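Local coordinates for zinc-binding protein TroA (PDB 1K0F) that binds zinc with high affinity in the periplasm and delivers it to the membrane permease of an ABC transporter for import into the cell, at residues A227-D230 / A231-R235. Sequence-based numbering, arbitrary orientation.
Sequences ALRD and AVQAR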
# COMPACT_ATOMS: atom_id res chain seq x y z
N ALA A 227 8.50 20.69 -0.82
CA ALA A 227 8.04 22.03 -0.48
C ALA A 227 7.93 22.11 1.02
O ALA A 227 8.21 23.14 1.63
CB ALA A 227 6.69 22.28 -1.13
N LEU A 228 7.50 21.01 1.62
CA LEU A 228 7.38 20.95 3.06
C LEU A 228 8.80 21.05 3.57
O LEU A 228 9.09 21.78 4.50
CB LEU A 228 6.76 19.62 3.49
CG LEU A 228 6.94 19.19 4.95
CD1 LEU A 228 6.67 20.36 5.90
CD2 LEU A 228 5.98 18.04 5.24
N ARG A 229 9.69 20.33 2.91
CA ARG A 229 11.10 20.32 3.27
C ARG A 229 11.64 21.75 3.37
O ARG A 229 12.34 22.09 4.32
CB ARG A 229 11.90 19.53 2.24
CG ARG A 229 13.17 18.92 2.78
CD ARG A 229 14.36 19.80 2.51
NE ARG A 229 14.18 20.61 1.30
CZ ARG A 229 13.90 20.11 0.10
NH1 ARG A 229 13.77 18.80 -0.06
NH2 ARG A 229 13.75 20.91 -0.94
N ASP A 230 11.31 22.58 2.38
CA ASP A 230 11.75 23.98 2.35
C ASP A 230 11.07 24.79 3.44
O ASP A 230 11.67 25.69 4.02
CB ASP A 230 11.43 24.61 1.01
CG ASP A 230 12.06 23.87 -0.12
OD1 ASP A 230 13.01 23.10 0.16
OD2 ASP A 230 11.61 24.06 -1.26
N ALA A 231 9.80 24.48 3.69
CA ALA A 231 9.05 25.16 4.72
C ALA A 231 9.74 24.84 6.04
O ALA A 231 9.87 25.70 6.92
CB ALA A 231 7.62 24.68 4.74
N VAL A 232 10.20 23.61 6.18
CA VAL A 232 10.90 23.21 7.39
C VAL A 232 12.18 24.02 7.44
O VAL A 232 12.54 24.58 8.47
CB VAL A 232 11.25 21.72 7.37
CG1 VAL A 232 11.89 21.33 8.68
CG2 VAL A 232 10.00 20.90 7.13
N GLN A 233 12.87 24.07 6.30
CA GLN A 233 14.12 24.82 6.19
C GLN A 233 13.93 26.26 6.64
O GLN A 233 14.73 26.82 7.39
CB GLN A 233 14.61 24.80 4.74
CG GLN A 233 16.05 24.35 4.57
CD GLN A 233 16.15 22.97 3.96
OE1 GLN A 233 17.04 22.69 3.16
NE2 GLN A 233 15.22 22.09 4.34
N ALA A 234 12.85 26.87 6.15
CA ALA A 234 12.51 28.24 6.48
C ALA A 234 12.10 28.32 7.95
O ALA A 234 11.72 29.38 8.45
CB ALA A 234 11.39 28.73 5.60
N ARG A 235 12.18 27.19 8.65
CA ARG A 235 11.83 27.13 10.06
C ARG A 235 13.03 26.81 10.95
O ARG A 235 12.89 26.58 12.15
CB ARG A 235 10.73 26.09 10.29
CG ARG A 235 9.45 26.38 9.53
CD ARG A 235 8.34 26.85 10.46
NE ARG A 235 7.01 26.59 9.92
CZ ARG A 235 5.91 27.25 10.26
NH1 ARG A 235 5.97 28.23 11.16
NH2 ARG A 235 4.74 26.94 9.71
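Arg229 and Gln233, one helical turn apart, run side by side in the same direction on the flank of helix 225-233 that faces the loop at Val238 and Val239. The amide nitrogen of Gln233 does the touching: NE2 lies 3.1 Å from Arg229 CD, at the edge of the guanidinium, with the amide and guanidinium planes turned 64° apart. The same NE2 reaches back to Arg229 O, but this bond is weak and bent; Arg229 O already accepts Gln233 N at 2.8 Å. Bends at chi2 and chi3 fold the arginine over toward its neighbour Asp230, whose CG sits beside its own backbone N (chi1 -58°). There NH2 of Arg229 forms a salt bridge to OD1 of Asp230 at 2.6 Å, on the syn side but tilted 24° out of the carboxylate plane, with NE adding a weaker bond to the same oxygen. On the buried flank, Leu228 meets Val232 through single methyls, CD1 to CG2, at 3.6 Å. Leu228 also rests on Leu202, Ala203 and Ile206 of helix 196-208, where Ala231 joins it against Ala203. Main-chain i to i+4 bonds run through this turn, the last from Ala234 N to Asp230 O at 2.7 Å. Leu228 and Val232 on the buried side, with Ala231 beside them, and a polar side whose exposed member is Asp230 mark an amphipathic helix, here near the C-terminal end of the crossover helix in the beta-alpha-beta unit 213-217, 225-233, 240-245.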